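Local coordinates for protein ADP-ribosylating toxin CARDS (Mycoplasma pneumoniae, PDB 4TLV) that transfers the ADP-ribosyl group of NAD+ to multiple target proteins in vitro and causes vacuoles in mammalian cells, as the main virulence factor of its bacterium, at residues Thr52-Trp66 with Asp219-Pro233. Numbering follows the deposited sequence. Where two conformers were deposited one is given.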
loop_
_atom_site.group_PDB
_atom_site.type_symbol
_atom_site.label_atom_id
_atom_site.label_comp_id
_atom_site.label_asym_id
_atom_site.label_seq_id
_atom_site.Cartn_x
_atom_site.Cartn_y
_atom_site.Cartn_z
ATOM N N THR A 52 6.871 11.759 5.892
ATOM C CA THR A 52 5.681 11.522 6.693
ATOM C C THR A 52 4.906 10.417 5.984
ATOM O O THR A 52 5.223 10.037 4.857
ATOM C CB THR A 52 4.749 12.767 6.757
ATOM O OG1 THR A 52 4.164 12.984 5.460
ATOM C CG2 THR A 52 5.506 14.032 7.206
ATOM N N SER A 53 3.876 9.908 6.636
ATOM C CA SER A 53 3.093 8.816 6.074
ATOM C C SER A 53 1.600 9.183 6.060
ATOM O O SER A 53 1.128 9.940 6.901
ATOM C CB SER A 53 3.330 7.541 6.889
ATOM O OG SER A 53 2.492 6.498 6.427
ATOM N N GLU A 54 0.861 8.657 5.091
ATOM C CA GLU A 54 -0.559 8.941 4.996
ATOM C C GLU A 54 -1.359 8.322 6.154
ATOM O O GLU A 54 -2.452 8.772 6.449
ATOM C CB GLU A 54 -1.100 8.456 3.644
ATOM C CG GLU A 54 -2.359 9.177 3.176
ATOM C CD GLU A 54 -2.761 8.752 1.763
ATOM O OE1 GLU A 54 -2.009 9.037 0.804
ATOM O OE2 GLU A 54 -3.825 8.123 1.617
ATOM N N THR A 55 -0.817 7.308 6.820
ATOM C CA THR A 55 -1.538 6.673 7.942
ATOM C C THR A 55 -0.634 6.474 9.155
ATOM O O THR A 55 0.574 6.295 9.004
ATOM C CB THR A 55 -2.097 5.258 7.585
ATOM O OG1 THR A 55 -1.016 4.331 7.393
ATOM C CG2 THR A 55 -2.982 5.292 6.332
ATOM N N PRO A 56 -1.224 6.459 10.366
ATOM C CA PRO A 56 -0.430 6.195 11.570
ATOM C C PRO A 56 0.202 4.801 11.534
ATOM O O PRO A 56 1.331 4.609 11.979
ATOM C CB PRO A 56 -1.471 6.261 12.706
ATOM C CG PRO A 56 -2.562 7.106 12.168
ATOM C CD PRO A 56 -2.619 6.818 10.685
ATOM N N THR A 57 -0.521 3.828 10.999
ATOM C CA THR A 57 -0.005 2.475 10.957
ATOM C C THR A 57 1.277 2.364 10.121
ATOM O O THR A 57 2.224 1.678 10.512
ATOM C CB THR A 57 -1.065 1.491 10.437
ATOM O OG1 THR A 57 -2.204 1.539 11.301
ATOM C CG2 THR A 57 -0.508 0.074 10.412
ATOM N N ALA A 58 1.302 3.027 8.970
ATOM C CA ALA A 58 2.499 3.018 8.139
ATOM C C ALA A 58 3.622 3.857 8.757
ATOM O O ALA A 58 4.792 3.490 8.666
ATOM C CB ALA A 58 2.171 3.490 6.705
ATOM N N ALA A 59 3.279 4.981 9.384
ATOM C CA ALA A 59 4.301 5.808 10.034
ATOM C C ALA A 59 5.019 5.039 11.148
ATOM O O ALA A 59 6.183 5.305 11.434
ATOM C CB ALA A 59 3.690 7.095 10.608
ATOM N N ILE A 60 4.316 4.120 11.805
ATOM C CA ILE A 60 4.873 3.496 13.010
ATOM C C ILE A 60 5.463 2.105 12.763
ATOM O O ILE A 60 6.118 1.532 13.646
ATOM C CB ILE A 60 3.850 3.461 14.187
ATOM C CG1 ILE A 60 4.565 3.137 15.506
ATOM C CG2 ILE A 60 2.783 2.421 13.940
ATOM C CD1 ILE A 60 3.714 3.427 16.754
ATOM N N ARG A 61 5.278 1.571 11.559
ATOM C CA ARG A 61 5.774 0.213 11.267
ATOM C C ARG A 61 7.255 -0.003 11.615
ATOM O O ARG A 61 7.613 -1.027 12.231
ATOM C CB ARG A 61 5.488 -0.182 9.812
ATOM C CG ARG A 61 6.020 -1.580 9.387
ATOM C CD ARG A 61 5.576 -2.707 10.325
ATOM N NE ARG A 61 6.211 -3.962 9.925
ATOM C CZ ARG A 61 7.455 -4.309 10.259
ATOM N NH1 ARG A 61 8.183 -3.503 11.022
ATOM N NH2 ARG A 61 7.972 -5.469 9.831
ATOM N N PHE A 62 8.128 0.934 11.236
ATOM C CA PHE A 62 9.571 0.732 11.466
ATOM C C PHE A 62 9.825 0.569 12.958
ATOM O O PHE A 62 10.753 -0.120 13.374
ATOM C CB PHE A 62 10.417 1.910 10.937
ATOM C CG PHE A 62 10.392 3.126 11.835
ATOM C CD1 PHE A 62 9.354 4.050 11.749
ATOM C CD2 PHE A 62 11.385 3.332 12.785
ATOM C CE1 PHE A 62 9.301 5.165 12.587
ATOM C CE2 PHE A 62 11.340 4.456 13.637
ATOM C CZ PHE A 62 10.298 5.371 13.529
ATOM N N PHE A 63 8.985 1.220 13.750
ATOM C CA PHE A 63 9.175 1.294 15.190
ATOM C C PHE A 63 8.884 -0.056 15.873
ATOM O O PHE A 63 9.267 -0.272 17.028
ATOM C CB PHE A 63 8.294 2.430 15.750
ATOM C CG PHE A 63 8.674 2.874 17.133
ATOM C CD1 PHE A 63 9.893 3.483 17.369
ATOM C CD2 PHE A 63 7.796 2.709 18.190
ATOM C CE1 PHE A 63 10.237 3.910 18.642
ATOM C CE2 PHE A 63 8.135 3.129 19.462
ATOM C CZ PHE A 63 9.360 3.731 19.685
ATOM N N GLY A 64 8.225 -0.964 15.156
ATOM C CA GLY A 64 8.013 -2.320 15.638
ATOM C C GLY A 64 9.096 -3.332 15.269
ATOM O O GLY A 64 8.848 -4.543 15.323
ATOM N N SER A 65 10.284 -2.863 14.866
ATOM C CA SER A 65 11.393 -3.771 14.547
ATOM C C SER A 65 11.694 -4.690 15.727
ATOM O O SER A 65 11.654 -4.251 16.876
ATOM C CB SER A 65 12.668 -2.985 14.248
ATOM O OG SER A 65 12.548 -2.257 13.044
ATOM N N TRP A 66 12.036 -5.941 15.438
ATOM C CA TRP A 66 12.210 -6.938 16.483
ATOM C C TRP A 66 13.590 -6.830 17.134
ATOM O O TRP A 66 14.551 -6.403 16.504
ATOM C CB TRP A 66 12.017 -8.341 15.915
ATOM C CG TRP A 66 10.641 -8.623 15.370
ATOM C CD1 TRP A 66 9.565 -7.764 15.304
ATOM C CD2 TRP A 66 10.203 -9.862 14.821
ATOM N NE1 TRP A 66 8.487 -8.419 14.747
ATOM C CE2 TRP A 66 8.855 -9.698 14.439
ATOM C CE3 TRP A 66 10.827 -11.100 14.608
ATOM C CZ2 TRP A 66 8.119 -10.734 13.854
ATOM C CZ3 TRP A 66 10.095 -12.123 14.030
ATOM C CH2 TRP A 66 8.753 -11.928 13.659
ATOM N N ASP A 219 16.576 -2.756 7.677
ATOM C CA ASP A 219 15.835 -4.012 7.833
ATOM C C ASP A 219 14.962 -3.885 9.086
ATOM O O ASP A 219 15.485 -3.817 10.203
ATOM C CB ASP A 219 16.828 -5.169 7.991
ATOM C CG ASP A 219 16.159 -6.508 8.136
ATOM O OD1 ASP A 219 14.953 -6.557 8.460
ATOM O OD2 ASP A 219 16.850 -7.528 7.910
ATOM N N VAL A 220 13.639 -3.855 8.913
ATOM C CA VAL A 220 12.753 -3.673 10.067
ATOM C C VAL A 220 11.920 -4.914 10.407
ATOM O O VAL A 220 10.807 -4.800 10.927
ATOM C CB VAL A 220 11.870 -2.399 9.937
ATOM C CG1 VAL A 220 12.745 -1.149 10.014
ATOM C CG2 VAL A 220 11.036 -2.432 8.627
ATOM N N SER A 221 12.491 -6.080 10.098
ATOM C CA SER A 221 11.980 -7.401 10.479
ATOM C C SER A 221 11.003 -7.987 9.474
ATOM O O SER A 221 10.348 -7.261 8.727
ATOM C CB SER A 221 11.353 -7.412 11.879
ATOM O OG SER A 221 12.217 -6.824 12.834
ATOM N N GLU A 222 10.947 -9.313 9.458
ATOM C CA GLU A 222 10.055 -10.059 8.585
ATOM C C GLU A 222 10.203 -9.675 7.118
ATOM O O GLU A 222 9.231 -9.657 6.364
ATOM C CB GLU A 222 8.613 -9.921 9.051
ATOM C CG GLU A 222 8.380 -10.692 10.332
ATOM C CD GLU A 222 6.971 -10.544 10.842
ATOM O OE1 GLU A 222 6.543 -9.391 11.081
ATOM O OE2 GLU A 222 6.309 -11.586 10.992
ATOM N N GLY A 223 11.438 -9.394 6.726
ATOM C CA GLY A 223 11.747 -9.143 5.325
ATOM C C GLY A 223 11.473 -7.718 4.881
ATOM O O GLY A 223 11.695 -7.372 3.715
ATOM N N THR A 224 10.994 -6.896 5.801
ATOM C CA THR A 224 10.509 -5.557 5.466
ATOM C C THR A 224 11.650 -4.552 5.354
ATOM O O THR A 224 12.524 -4.520 6.210
ATOM C CB THR A 224 9.482 -5.082 6.526
ATOM O OG1 THR A 224 8.432 -6.045 6.599
ATOM C CG2 THR A 224 8.891 -3.723 6.174
ATOM N N SER A 225 11.645 -3.760 4.280
ATOM C CA SER A 225 12.616 -2.685 4.081
ATOM C C SER A 225 12.011 -1.354 4.507
ATOM O O SER A 225 10.835 -1.110 4.255
ATOM C CB SER A 225 12.980 -2.571 2.590
ATOM O OG SER A 225 13.351 -3.819 2.050
ATOM N N ALA A 226 12.814 -0.495 5.138
ATOM C CA ALA A 226 12.396 0.869 5.462
ATOM C C ALA A 226 13.455 1.827 4.929
ATOM O O ALA A 226 14.639 1.493 4.922
ATOM C CB ALA A 226 12.232 1.051 6.990
ATOM N N SER A 227 13.057 3.008 4.474
ATOM C CA SER A 227 14.097 3.996 4.182
ATOM C C SER A 227 14.626 4.550 5.490
ATOM O O SER A 227 13.941 4.546 6.519
ATOM C CB SER A 227 13.598 5.134 3.292
ATOM O OG SER A 227 12.435 5.695 3.830
ATOM N N LEU A 228 15.853 5.040 5.452
ATOM C CA LEU A 228 16.442 5.626 6.647
ATOM C C LEU A 228 15.711 6.899 7.103
ATOM O O LEU A 228 15.767 7.265 8.278
ATOM C CB LEU A 228 17.937 5.880 6.433
ATOM C CG LEU A 228 18.838 4.635 6.557
ATOM C CD1 LEU A 228 18.472 3.512 5.576
ATOM C CD2 LEU A 228 20.309 5.039 6.405
ATOM N N SER A 229 15.009 7.573 6.202
ATOM C CA SER A 229 14.326 8.779 6.575
ATOM C C SER A 229 13.153 8.352 7.623
ATOM O O SER A 229 12.789 9.138 8.488
ATOM C CB SER A 229 13.737 9.565 5.402
ATOM O OG SER A 229 12.838 8.751 4.661
ATOM N N PHE A 230 12.623 7.138 7.482
ATOM C CA PHE A 230 11.654 6.605 8.439
ATOM C C PHE A 230 12.351 6.015 9.682
ATOM O O PHE A 230 11.989 6.331 10.824
ATOM C CB PHE A 230 10.763 5.531 7.783
ATOM C CG PHE A 230 9.608 6.096 6.985
ATOM C CD1 PHE A 230 9.828 6.750 5.778
ATOM C CD2 PHE A 230 8.306 5.971 7.437
ATOM C CE1 PHE A 230 8.770 7.295 5.046
ATOM C CE2 PHE A 230 7.235 6.508 6.703
ATOM C CZ PHE A 230 7.470 7.178 5.512
ATOM N N ALA A 231 13.339 5.154 9.454
ATOM C CA ALA A 231 13.957 4.383 10.551
ATOM C C ALA A 231 14.937 5.179 11.426
ATOM O O ALA A 231 15.239 4.766 12.556
ATOM C CB ALA A 231 14.640 3.154 10.009
ATOM N N CYS A 232 15.453 6.290 10.899
ATOM C CA CYS A 232 16.402 7.127 11.643
ATOM C C CYS A 232 15.879 8.560 11.690
ATOM O O CYS A 232 16.499 9.459 11.130
ATOM C CB CYS A 232 17.773 7.128 10.964
ATOM S SG CYS A 232 18.325 5.564 10.265
ATOM N N PRO A 233 14.736 8.775 12.364
ATOM C CA PRO A 233 14.020 10.057 12.276
ATOM C C PRO A 233 14.809 11.211 12.878
ATOM O O PRO A 233 14.501 12.354 12.580
ATOM C CB PRO A 233 12.749 9.839 13.102
ATOM C CG PRO A 233 12.938 8.546 13.838
ATOM C CD PRO A 233 14.062 7.784 13.221
#
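Phe-62 lies with one ring face on the backbone of helix 228-231: the carbonyl oxygen of Phe-230 sits over the ring centre, 3.3 Å from CZ of Phe-62, while CB of Phe-63 covers the opposite face. With chi1 at 77°, CG stands between its own backbone N and carbonyl carbon, which turns the ring onto this helix. Ala-231 and the partly exposed Pro-233, on the solvent side, close round it, and CB of Phe-62 meets CG1 of Val-220 at 4.0 Å. This is the tightly packed part.

Next to it, Arg-61, its chain bent at chi2, points its guanidinium end-on at the carbonyl oxygen of Val-220, just before the type I' turn 221-224. NH1 and NH2 both bind this oxygen from one face of the peptide, at 2.9 Å from NH1, and NH2 adds a weak bond to Ser-221 O. A glycerol, probably from the crystallisation liquor, also lies near this side chain. OG of Ser-221 accepts a hydrogen bond from the backbone N of Trp-66 at 2.8 Å, almost straight (171°), and also bonds Glu-252; its CB lies over the five-membered ring in a CH-pi contact. Glu-222 crosses the six-membered side, its CD 3.2 Å from CZ2 of Trp-66; OE1 is hydrogen-bonded to Thr-433.

The other end, though buried, has sparser contacts. Phe-230 presents its ring edge to Ser-53, CE2 of Phe-230 lying 4.0 Å from CB of Ser-53, and comes nearest Thr-52 at its carbonyl oxygen, through CZ.

The contact thus joins the 3-10 segment 62-63 and its neighbours, following helix 56-60 in the pertussis-toxin-S1-like mono-ADP-ribosyltransferase domain, to a type I' beta-turn hairpin and short helix in the region inferred to form the NAD+-binding pocket.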